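Local coordinates for LbaCas13a H328A (C2c2) (Lachnospiraceae bacterium NK4A179, PDB 5WLH), which binds a CRISPR guide RNA and, as a Cas13a effector, probably cleaves RNA at a composite site of its two HEPN domains once target RNA activates it, at residues Ser525-Leu530 / Asn547-Phe552; Gly617-Glu622 / Gly899-Gln904; Tyr1047-Phe1052 / Arg1253-Phe1258; Val1189-Ser1194 / Ile1209-Arg1214. One frame throughout, in Å; residues are numbered along the deposited sequence.

Contact 1. Residues Ser525-Leu530 / Asn547-Phe552; sequences SDFLLL and NNILNF
Leu530 fits between Ile549 and the ring of Phe552, and its two methyls divide the work. CD2 rests 3.8 Å from Phe552 CE2, while CD1 sits 4.1 Å from Ile549 CD1 and also touches Phe552 CD2. The leucine's extended form, with CG anti to the carbonyl carbon (chi1 -62°) and one methyl continuing outward, carries the fork to the phenylalanine. Ile549 comes in at about a right angle; its chi2 of 133° lies well off a staggered value and sets CD1 near both Leu530 and the Phe527 ring, whose CE1 is 4.3 Å away. Each segment holds a short 3-10 turn, entered through an Asx turn. Asp526 OD1 takes the N-H of Leu528, and Asn548 OD1 takes that of Leu550, 2.8 Å away and in the carbonyl plane. The second oxygen of Asp526, OD2, forms a salt bridge with Arg603, the arginine of an R-N-x-x-x-H sequence that is the signature of HEPN ribonucleases. Close to the chain, Leu530 CA makes a CA-H...O contact with Asn547 O at 3.5 Å. At the partly exposed rim one water joins the segments, donating to Leu529 O at 3.0 Å and accepting from Asn547 ND2 at 2.8 Å. Helix 588-602 lies against the hydrophobic side, with Val589 and Leu592 touching Ile549.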
# COMPACT_ATOMS: atom_id res chain seq x y z
N SER A 525 10.96 -21.45 16.44
CA SER A 525 11.37 -20.57 15.35
C SER A 525 11.09 -19.10 15.62
O SER A 525 11.46 -18.26 14.80
CB SER A 525 10.67 -20.99 14.04
OG SER A 525 9.29 -21.23 14.27
N ASP A 526 10.46 -18.77 16.74
CA ASP A 526 10.14 -17.38 17.06
C ASP A 526 11.09 -16.94 18.17
O ASP A 526 10.90 -17.28 19.34
CB ASP A 526 8.68 -17.23 17.45
CG ASP A 526 8.25 -15.76 17.57
OD1 ASP A 526 9.12 -14.87 17.55
OD2 ASP A 526 7.03 -15.52 17.68
N PHE A 527 12.12 -16.17 17.78
CA PHE A 527 13.08 -15.63 18.74
C PHE A 527 12.39 -14.96 19.93
O PHE A 527 12.81 -15.13 21.08
CB PHE A 527 13.99 -14.63 18.03
CG PHE A 527 14.88 -13.87 18.96
CD1 PHE A 527 15.82 -14.54 19.73
CD2 PHE A 527 14.80 -12.49 19.07
CE1 PHE A 527 16.65 -13.87 20.59
CE2 PHE A 527 15.64 -11.80 19.93
CZ PHE A 527 16.56 -12.49 20.69
N LEU A 528 11.35 -14.16 19.66
CA LEU A 528 10.72 -13.39 20.72
C LEU A 528 10.01 -14.26 21.75
O LEU A 528 9.72 -13.78 22.84
CB LEU A 528 9.71 -12.41 20.13
CG LEU A 528 10.35 -11.33 19.26
CD1 LEU A 528 9.27 -10.29 18.83
CD2 LEU A 528 11.50 -10.67 20.00
N LEU A 529 9.71 -15.50 21.43
CA LEU A 529 9.02 -16.36 22.38
C LEU A 529 9.97 -17.24 23.17
O LEU A 529 9.50 -18.02 24.01
CB LEU A 529 7.97 -17.20 21.65
CG LEU A 529 6.86 -16.33 21.05
CD1 LEU A 529 5.75 -17.20 20.52
CD2 LEU A 529 6.34 -15.30 22.08
N LEU A 530 11.28 -17.13 22.95
CA LEU A 530 12.22 -17.86 23.79
C LEU A 530 12.12 -17.36 25.23
O LEU A 530 11.80 -16.20 25.48
CB LEU A 530 13.66 -17.72 23.28
CG LEU A 530 13.96 -18.28 21.88
CD1 LEU A 530 15.45 -18.24 21.59
CD2 LEU A 530 13.40 -19.69 21.67
N ASN A 547 12.17 -24.40 25.28
CA ASN A 547 12.26 -23.06 24.71
C ASN A 547 13.12 -22.13 25.56
O ASN A 547 13.07 -20.90 25.38
CB ASN A 547 10.87 -22.47 24.49
CG ASN A 547 10.00 -22.49 25.73
OD1 ASN A 547 10.44 -22.86 26.83
ND2 ASN A 547 8.74 -22.09 25.57
N ASN A 548 13.92 -22.67 26.47
CA ASN A 548 14.84 -21.86 27.26
C ASN A 548 15.91 -21.29 26.34
O ASN A 548 16.48 -22.01 25.51
CB ASN A 548 15.45 -22.72 28.38
CG ASN A 548 16.33 -21.93 29.33
OD1 ASN A 548 17.24 -21.22 28.90
ND2 ASN A 548 16.06 -22.06 30.63
N ILE A 549 16.17 -19.99 26.48
CA ILE A 549 17.08 -19.30 25.56
C ILE A 549 18.46 -19.95 25.55
O ILE A 549 19.13 -19.96 24.51
CB ILE A 549 17.16 -17.79 25.90
CG1 ILE A 549 17.95 -17.04 24.82
CG2 ILE A 549 17.77 -17.55 27.27
CD1 ILE A 549 17.28 -15.78 24.35
N LEU A 550 18.88 -20.53 26.68
CA LEU A 550 20.20 -21.18 26.73
C LEU A 550 20.35 -22.26 25.67
O LEU A 550 21.46 -22.49 25.18
CB LEU A 550 20.44 -21.77 28.12
CG LEU A 550 20.49 -20.75 29.24
CD1 LEU A 550 20.40 -21.45 30.60
CD2 LEU A 550 21.75 -19.90 29.14
N ASN A 551 19.26 -22.93 25.30
CA ASN A 551 19.34 -24.02 24.33
C ASN A 551 19.66 -23.55 22.92
O ASN A 551 19.91 -24.39 22.05
CB ASN A 551 18.02 -24.79 24.28
CG ASN A 551 17.71 -25.49 25.59
OD1 ASN A 551 18.61 -25.99 26.24
ND2 ASN A 551 16.44 -25.51 25.97
N PHE A 552 19.64 -22.24 22.67
CA PHE A 552 19.74 -21.74 21.31
C PHE A 552 20.90 -20.78 21.10
O PHE A 552 21.16 -20.39 19.95
CB PHE A 552 18.41 -21.06 20.91
CG PHE A 552 17.23 -21.98 21.07
CD1 PHE A 552 16.94 -22.92 20.10
CD2 PHE A 552 16.45 -21.95 22.21
CE1 PHE A 552 15.87 -23.79 20.25
CE2 PHE A 552 15.38 -22.82 22.37
CZ PHE A 552 15.10 -23.74 21.39
O HOH W 1 8.39 -20.66 23.17

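Contact 2. Residues Gly617-Glu622 / Gly899-Gln904; sequences GKWNKE and GSSELQ
Trp619 points the N-H edge of its indole at Gln904: NE1 donates to OE1 at 2.8 Å, nearly straight at 173°, with the oxygen in the ring plane and the donor almost in line with the amide C=O. The amide itself is turned 55° from the indole. With CG between the backbone N and the carbonyl carbon (chi1 57°), the indole folds back over its own segment, where Gly617 CA packs on one face. Beside this bond the fit is close: Trp619 CZ2 lies 4.0 Å from Ser901 CB, and Ser901 OG accepts from Gly617 N at 2.8 Å. Helix 588-602 also packs on the indole through Val598 and Ser601. The looser side is that of Lys621: its CD lies 3.3 Å from Ser901 OG, but the chain then bends and the amine leads away. Gln904, though buried, makes only a weak 3.3 Å bond from NE2 to Lys621 O. Ser901 opens helix 901-911, for which Ser900 is the N-cap, its OG accepting from Leu903 N. A further bond from Gln904 NE2 goes to Val897 O, a pattern consistent with a single orientation of the amide, OE1 toward the indole N-H and NE2 toward the carbonyls.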
# COMPACT_ATOMS: atom_id res chain seq x y z
N GLY A 617 7.42 -1.43 31.58
CA GLY A 617 8.24 -2.47 30.98
C GLY A 617 8.86 -3.36 32.05
O GLY A 617 9.36 -2.88 33.07
N LYS A 618 8.82 -4.67 31.81
CA LYS A 618 9.38 -5.65 32.73
C LYS A 618 10.90 -5.74 32.67
O LYS A 618 11.51 -6.26 33.61
CB LYS A 618 8.80 -7.04 32.44
CG LYS A 618 9.50 -7.76 31.28
CD LYS A 618 8.71 -8.97 30.79
CE LYS A 618 8.85 -10.15 31.73
NZ LYS A 618 9.97 -11.06 31.34
N TRP A 619 11.50 -5.27 31.58
CA TRP A 619 12.95 -5.35 31.41
C TRP A 619 13.64 -4.36 32.34
O TRP A 619 13.02 -3.61 33.09
CB TRP A 619 13.33 -5.06 29.96
CG TRP A 619 12.85 -3.72 29.49
CD1 TRP A 619 13.51 -2.53 29.56
CD2 TRP A 619 11.59 -3.44 28.87
NE1 TRP A 619 12.74 -1.52 29.04
CE2 TRP A 619 11.55 -2.05 28.61
CE3 TRP A 619 10.48 -4.22 28.50
CZ2 TRP A 619 10.47 -1.43 27.99
CZ3 TRP A 619 9.40 -3.59 27.90
CH2 TRP A 619 9.40 -2.21 27.65
N ASN A 620 14.96 -4.34 32.24
CA ASN A 620 15.79 -3.41 33.00
C ASN A 620 15.71 -2.05 32.34
O ASN A 620 16.52 -1.71 31.47
CB ASN A 620 17.22 -3.92 33.08
CG ASN A 620 18.04 -3.17 34.07
OD1 ASN A 620 17.78 -1.99 34.34
ND2 ASN A 620 19.05 -3.83 34.64
N LYS A 621 14.74 -1.24 32.76
CA LYS A 621 14.55 0.07 32.15
C LYS A 621 15.75 0.97 32.40
O LYS A 621 16.08 1.80 31.55
CB LYS A 621 13.29 0.75 32.67
CG LYS A 621 12.00 -0.05 32.48
CD LYS A 621 10.82 0.72 33.06
CE LYS A 621 11.22 1.47 34.33
NZ LYS A 621 10.21 1.34 35.41
N GLU A 622 16.40 0.81 33.55
CA GLU A 622 17.58 1.63 33.82
C GLU A 622 18.69 1.31 32.84
O GLU A 622 19.40 2.21 32.37
CB GLU A 622 18.04 1.43 35.26
CG GLU A 622 17.07 2.01 36.29
CD GLU A 622 15.82 1.16 36.50
OE1 GLU A 622 15.91 -0.09 36.43
OE2 GLU A 622 14.74 1.74 36.73
N GLY A 899 12.20 7.88 31.70
CA GLY A 899 10.91 7.67 32.34
C GLY A 899 9.82 7.08 31.47
O GLY A 899 8.66 7.08 31.89
N SER A 900 10.15 6.57 30.28
CA SER A 900 9.14 6.05 29.36
C SER A 900 9.54 4.68 28.83
O SER A 900 10.45 4.56 27.99
CB SER A 900 8.92 7.03 28.20
OG SER A 900 8.04 6.47 27.23
N SER A 901 8.85 3.64 29.29
CA SER A 901 8.95 2.32 28.67
C SER A 901 8.62 2.37 27.18
O SER A 901 9.24 1.67 26.37
CB SER A 901 8.02 1.34 29.38
OG SER A 901 8.57 0.92 30.61
N GLU A 902 7.64 3.19 26.79
CA GLU A 902 7.24 3.23 25.38
C GLU A 902 8.32 3.85 24.50
O GLU A 902 8.60 3.35 23.41
CB GLU A 902 5.92 3.98 25.22
CG GLU A 902 5.43 4.04 23.77
CD GLU A 902 4.93 2.71 23.25
OE1 GLU A 902 4.66 1.80 24.08
OE2 GLU A 902 4.79 2.57 22.01
N LEU A 903 8.94 4.95 24.96
CA LEU A 903 10.07 5.49 24.20
C LEU A 903 11.20 4.46 24.10
O LEU A 903 11.83 4.33 23.05
CB LEU A 903 10.59 6.78 24.84
CG LEU A 903 9.76 8.03 24.51
CD1 LEU A 903 10.32 9.26 25.22
CD2 LEU A 903 9.65 8.28 22.98
N GLN A 904 11.44 3.71 25.17
CA GLN A 904 12.47 2.67 25.10
C GLN A 904 12.15 1.62 24.03
O GLN A 904 13.06 1.11 23.36
CB GLN A 904 12.65 2.03 26.47
CG GLN A 904 13.24 3.05 27.47
CD GLN A 904 13.46 2.45 28.86
OE1 GLN A 904 13.36 1.24 29.05
NE2 GLN A 904 13.71 3.31 29.83

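Contact 3. Residues Tyr1047-Phe1052 / Arg1253-Phe1258; sequences YGERRF and RYYSSF
Phe1052 and Tyr1255 mark the closest approach of the two backbones, with CA atoms 6.3 Å apart. Helix 1050-1056 starts just after its N-cap position, Glu1049; the short helix 1254-1257 ends where Phe1258 turns to positive phi. Between them Phe1052, Tyr1254 and Tyr1255 form an aromatic cluster, just after the R-N-x-x-x-H sequence ending at His1251 that is characteristic of a HEPN nuclease domain. The edge of Tyr1255 meets the face of Phe1052 with planes 88° apart, a T-shaped pair whose centroids are separated by 5.7 Å. Setting CG anti to the backbone N (chi1 162°) carries the Phe1052 ring to Tyr1254 as well, where CD1 is 3.7 Å from CE2 of the tyrosine. Both faces of Tyr1255 are occupied: Tyr1254 CD2 sits over the centre of one, and Glu1049 covers the other. There CG makes a CH-pi contact 3.6 Å from the ring centroid, and the bend at chi2 (-80°) lays the carboxylate almost parallel to the ring. Its OE2 forms a salt bridge with Arg511, which probably helps to fix the carboxylate in this orientation. Ala1115 of helix 1106-1145 touches both Phe1052 and Tyr1255. Phe1258 meets Phe1052 at the ring edge and along the backbone, its CE1 3.7 Å from Phe1052 CB and its CZ 3.5 Å from the backbone N of Phe1052.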
# COMPACT_ATOMS: atom_id res chain seq x y z
N TYR A 1047 22.47 -6.98 9.08
CA TYR A 1047 21.07 -6.82 8.70
C TYR A 1047 20.65 -7.66 7.49
O TYR A 1047 19.44 -7.85 7.30
CB TYR A 1047 20.77 -5.34 8.41
CG TYR A 1047 21.24 -4.41 9.51
CD1 TYR A 1047 20.67 -4.46 10.80
CD2 TYR A 1047 22.24 -3.48 9.28
CE1 TYR A 1047 21.09 -3.61 11.80
CE2 TYR A 1047 22.68 -2.63 10.26
CZ TYR A 1047 22.11 -2.71 11.53
OH TYR A 1047 22.54 -1.86 12.50
N GLY A 1048 21.59 -8.16 6.69
CA GLY A 1048 21.27 -9.00 5.56
C GLY A 1048 21.30 -10.48 5.90
O GLY A 1048 21.52 -10.89 7.04
N GLU A 1049 21.05 -11.29 4.87
CA GLU A 1049 20.88 -12.73 5.01
C GLU A 1049 21.93 -13.41 4.14
O GLU A 1049 21.82 -13.42 2.90
CB GLU A 1049 19.47 -13.15 4.63
CG GLU A 1049 18.39 -12.42 5.44
CD GLU A 1049 18.19 -13.02 6.82
OE1 GLU A 1049 18.86 -14.03 7.13
OE2 GLU A 1049 17.37 -12.49 7.60
N ARG A 1050 22.95 -13.97 4.79
CA ARG A 1050 24.18 -14.34 4.08
C ARG A 1050 23.91 -15.42 3.06
O ARG A 1050 24.26 -15.27 1.88
CB ARG A 1050 25.25 -14.79 5.07
CG ARG A 1050 26.58 -15.15 4.45
CD ARG A 1050 27.54 -15.67 5.52
NE ARG A 1050 28.62 -16.47 4.95
CZ ARG A 1050 29.64 -16.94 5.66
NH1 ARG A 1050 30.59 -17.66 5.08
NH2 ARG A 1050 29.71 -16.68 6.96
N ARG A 1051 23.31 -16.53 3.49
CA ARG A 1051 23.10 -17.65 2.58
C ARG A 1051 22.20 -17.23 1.42
O ARG A 1051 22.42 -17.65 0.28
CB ARG A 1051 22.51 -18.84 3.33
CG ARG A 1051 23.43 -19.38 4.43
CD ARG A 1051 23.28 -20.88 4.60
NE ARG A 1051 21.96 -21.27 5.10
CZ ARG A 1051 21.15 -22.13 4.48
NH1 ARG A 1051 21.53 -22.68 3.34
NH2 ARG A 1051 19.97 -22.44 5.01
N PHE A 1052 21.22 -16.38 1.69
CA PHE A 1052 20.37 -15.87 0.62
C PHE A 1052 21.18 -15.09 -0.41
O PHE A 1052 21.10 -15.35 -1.62
CB PHE A 1052 19.26 -15.00 1.22
CG PHE A 1052 18.59 -14.10 0.24
CD1 PHE A 1052 17.63 -14.61 -0.64
CD2 PHE A 1052 18.88 -12.75 0.19
CE1 PHE A 1052 16.99 -13.78 -1.54
CE2 PHE A 1052 18.25 -11.92 -0.72
CZ PHE A 1052 17.30 -12.44 -1.59
N ARG A 1253 11.58 -18.14 8.02
CA ARG A 1253 12.05 -19.51 7.76
C ARG A 1253 12.63 -19.63 6.36
O ARG A 1253 13.51 -20.47 6.13
CB ARG A 1253 10.90 -20.51 7.93
CG ARG A 1253 10.23 -20.48 9.29
CD ARG A 1253 11.21 -20.85 10.40
NE ARG A 1253 11.93 -22.08 10.10
CZ ARG A 1253 13.12 -22.40 10.61
NH1 ARG A 1253 13.73 -21.57 11.45
NH2 ARG A 1253 13.70 -23.54 10.27
N TYR A 1254 12.16 -18.81 5.41
CA TYR A 1254 12.73 -18.84 4.07
C TYR A 1254 14.24 -18.74 4.10
O TYR A 1254 14.94 -19.42 3.34
CB TYR A 1254 12.15 -17.70 3.25
CG TYR A 1254 12.90 -17.40 1.98
CD1 TYR A 1254 12.67 -18.14 0.83
CD2 TYR A 1254 13.79 -16.34 1.91
CE1 TYR A 1254 13.34 -17.86 -0.35
CE2 TYR A 1254 14.47 -16.04 0.73
CZ TYR A 1254 14.23 -16.80 -0.39
OH TYR A 1254 14.90 -16.51 -1.56
N TYR A 1255 14.77 -17.90 4.98
CA TYR A 1255 16.19 -17.61 5.02
C TYR A 1255 17.00 -18.73 5.64
O TYR A 1255 18.23 -18.71 5.52
CB TYR A 1255 16.44 -16.30 5.77
CG TYR A 1255 15.87 -15.11 5.02
CD1 TYR A 1255 16.45 -14.69 3.82
CD2 TYR A 1255 14.75 -14.42 5.48
CE1 TYR A 1255 15.95 -13.61 3.12
CE2 TYR A 1255 14.23 -13.31 4.75
CZ TYR A 1255 14.85 -12.92 3.59
OH TYR A 1255 14.37 -11.85 2.84
N SER A 1256 16.35 -19.68 6.30
CA SER A 1256 17.00 -20.86 6.85
C SER A 1256 16.88 -22.07 5.94
O SER A 1256 17.80 -22.89 5.90
CB SER A 1256 16.41 -21.20 8.22
OG SER A 1256 16.76 -20.21 9.17
N SER A 1257 15.79 -22.18 5.19
CA SER A 1257 15.49 -23.42 4.49
C SER A 1257 15.42 -23.28 2.98
O SER A 1257 15.80 -24.22 2.28
CB SER A 1257 14.18 -24.02 5.01
OG SER A 1257 13.08 -23.20 4.66
N PHE A 1258 14.94 -22.16 2.45
CA PHE A 1258 14.85 -21.95 1.00
C PHE A 1258 14.09 -23.08 0.32
O PHE A 1258 14.39 -23.46 -0.81
CB PHE A 1258 16.24 -21.78 0.38
CG PHE A 1258 17.04 -20.66 0.98
CD1 PHE A 1258 16.84 -19.35 0.56
CD2 PHE A 1258 17.97 -20.90 1.97
CE1 PHE A 1258 17.57 -18.31 1.12
CE2 PHE A 1258 18.70 -19.86 2.54
CZ PHE A 1258 18.50 -18.56 2.11

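Contact 4. Residues Val1189-Ser1194 / Ile1209-Arg1214; sequences VDKDSS and IGEFYR
Arg1214 brings the NE/NH2 side of its guanidinium to the carbonyl of Val1189, and Lys1191 lies against its aliphatic arm. Val1189 O takes two N-H groups of the one arginine: NE at 2.7 Å, and NH2 at 2.8 Å in a weaker, more bent bond. The NE donor stands 22° out of the carbonyl plane, so the grip is tilted and not flat. NH2 also leans on Asp1190 O, a weak bond of 3.2 Å, so two successive carbonyls of the loop face one guanidinium group. Bends at chi2 (-104°) and chi3 (-34°), both away from staggered values, curl the chain from the helix back to these oxygens. The same NH2 lies 3.2 Å from Val1189 CG1, a close approach to a methyl from out of the guanidinium plane. Lys1191 crosses the arginine's arm at a slant, its CG 4.1 Å from Arg1214 CD. After its bend at chi2 the lysine reaches on to the helix, bringing NZ within 3.9 Å of Glu1211 CG. NZ stops 5.2 Å from Glu1211 OE2, so the opposite charges may attract but do not touch. The lysine itself is exposed, and this is the solvent side of the contact. Away from the helix, Asp1190 OD2 accepts from the backbone N of both Asp1192 and Ser1193, wrapping the chain round its carboxylate. The arrangement is that of an Asx turn in the link between strands 1187-1189 and 1196-1198, with an arginine of helix 1205-1216 clasping the main-chain carbonyls at the turn's entry.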
# COMPACT_ATOMS: atom_id res chain seq x y z
N VAL A 1189 -9.77 -21.56 31.93
CA VAL A 1189 -9.58 -22.66 32.86
C VAL A 1189 -8.25 -23.31 32.51
O VAL A 1189 -8.06 -23.81 31.39
CB VAL A 1189 -10.74 -23.66 32.82
CG1 VAL A 1189 -10.47 -24.83 33.78
CG2 VAL A 1189 -12.02 -22.97 33.20
N ASP A 1190 -7.32 -23.26 33.46
CA ASP A 1190 -5.97 -23.71 33.20
C ASP A 1190 -5.92 -25.20 32.93
O ASP A 1190 -6.66 -25.98 33.55
CB ASP A 1190 -5.07 -23.37 34.39
CG ASP A 1190 -3.68 -23.91 34.21
OD1 ASP A 1190 -2.97 -23.40 33.31
OD2 ASP A 1190 -3.30 -24.85 34.95
N LYS A 1191 -5.03 -25.59 32.02
CA LYS A 1191 -4.89 -26.98 31.62
C LYS A 1191 -4.60 -27.87 32.82
O LYS A 1191 -5.26 -28.90 33.02
CB LYS A 1191 -3.75 -27.10 30.59
CG LYS A 1191 -3.94 -26.37 29.23
CD LYS A 1191 -3.79 -24.81 29.24
CE LYS A 1191 -3.48 -24.37 27.80
NZ LYS A 1191 -3.84 -23.00 27.43
N ASP A 1192 -3.63 -27.49 33.64
CA ASP A 1192 -3.10 -28.37 34.67
C ASP A 1192 -3.88 -28.30 35.97
O ASP A 1192 -4.05 -29.32 36.64
CB ASP A 1192 -1.63 -28.05 34.92
CG ASP A 1192 -0.83 -27.97 33.63
OD1 ASP A 1192 -0.93 -28.91 32.81
OD2 ASP A 1192 -0.12 -26.96 33.42
N SER A 1193 -4.34 -27.11 36.35
CA SER A 1193 -5.12 -26.96 37.57
C SER A 1193 -6.60 -27.27 37.38
O SER A 1193 -7.31 -27.50 38.38
CB SER A 1193 -4.99 -25.53 38.11
OG SER A 1193 -5.74 -24.63 37.31
N SER A 1194 -7.07 -27.28 36.13
CA SER A 1194 -8.49 -27.40 35.79
C SER A 1194 -9.35 -26.37 36.51
O SER A 1194 -10.55 -26.57 36.68
CB SER A 1194 -9.03 -28.82 36.05
OG SER A 1194 -8.52 -29.75 35.11
N ILE A 1209 -4.65 -17.97 22.02
CA ILE A 1209 -5.66 -18.74 21.31
C ILE A 1209 -5.97 -20.02 22.08
O ILE A 1209 -7.13 -20.40 22.24
CB ILE A 1209 -5.20 -19.03 19.88
CG1 ILE A 1209 -5.17 -17.71 19.12
CG2 ILE A 1209 -6.12 -20.08 19.23
CD1 ILE A 1209 -4.67 -17.85 17.69
N GLY A 1210 -4.93 -20.71 22.55
CA GLY A 1210 -5.15 -21.87 23.40
C GLY A 1210 -5.99 -21.54 24.62
O GLY A 1210 -6.93 -22.26 24.96
N GLU A 1211 -5.68 -20.43 25.28
CA GLU A 1211 -6.45 -20.04 26.45
C GLU A 1211 -7.89 -19.72 26.09
O GLU A 1211 -8.82 -20.07 26.83
CB GLU A 1211 -5.78 -18.85 27.13
CG GLU A 1211 -4.43 -19.20 27.68
CD GLU A 1211 -3.59 -17.98 27.94
OE1 GLU A 1211 -4.02 -16.86 27.58
OE2 GLU A 1211 -2.48 -18.14 28.50
N PHE A 1212 -8.10 -19.07 24.94
CA PHE A 1212 -9.46 -18.79 24.50
C PHE A 1212 -10.26 -20.07 24.33
O PHE A 1212 -11.42 -20.14 24.74
CB PHE A 1212 -9.44 -18.03 23.18
CG PHE A 1212 -10.78 -17.62 22.71
CD1 PHE A 1212 -11.58 -18.50 21.96
CD2 PHE A 1212 -11.27 -16.37 23.01
CE1 PHE A 1212 -12.82 -18.11 21.52
CE2 PHE A 1212 -12.52 -15.98 22.58
CZ PHE A 1212 -13.30 -16.85 21.82
N TYR A 1213 -9.64 -21.07 23.71
CA TYR A 1213 -10.28 -22.38 23.58
C TYR A 1213 -10.69 -22.92 24.94
O TYR A 1213 -11.78 -23.48 25.08
CB TYR A 1213 -9.33 -23.34 22.88
CG TYR A 1213 -9.46 -23.34 21.36
CD1 TYR A 1213 -8.88 -22.33 20.59
CD2 TYR A 1213 -10.18 -24.34 20.70
CE1 TYR A 1213 -9.00 -22.33 19.20
CE2 TYR A 1213 -10.30 -24.34 19.32
CZ TYR A 1213 -9.71 -23.33 18.57
OH TYR A 1213 -9.84 -23.33 17.19
N ARG A 1214 -9.85 -22.75 25.97
CA ARG A 1214 -10.19 -23.23 27.30
C ARG A 1214 -11.22 -22.34 28.00
O ARG A 1214 -11.93 -22.82 28.88
CB ARG A 1214 -8.93 -23.36 28.16
CG ARG A 1214 -7.88 -24.21 27.48
CD ARG A 1214 -7.77 -25.62 28.06
NE ARG A 1214 -8.02 -25.67 29.49
CZ ARG A 1214 -8.89 -26.49 30.08
NH1 ARG A 1214 -9.63 -27.33 29.37
NH2 ARG A 1214 -9.03 -26.45 31.39

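Overall arrangement
Contacts 1 and 3 adjoin: Ser525 CB packs 3.7 Å from Arg1253 CD, their centres lying 18 Å apart. Around this junction the two HEPN signatures come together, for Asp526 pairs with Arg603 of one and its side chain touches His1251 of the other, which suggests that the probable RNA-cleaving site lies here. Contact 2 is centred 22 Å from contact 1, and both pack on helix 588-602, though their nearest atoms remain about 8 Å apart. Contact 4 is more remote, 36 Å from contact 3 between centres, yet its segments fall within the sequence that separates the two halves of contact 3. Nearest atoms to the bound RNA are about 9 Å for contact 3 and about 22 Å for contact 1.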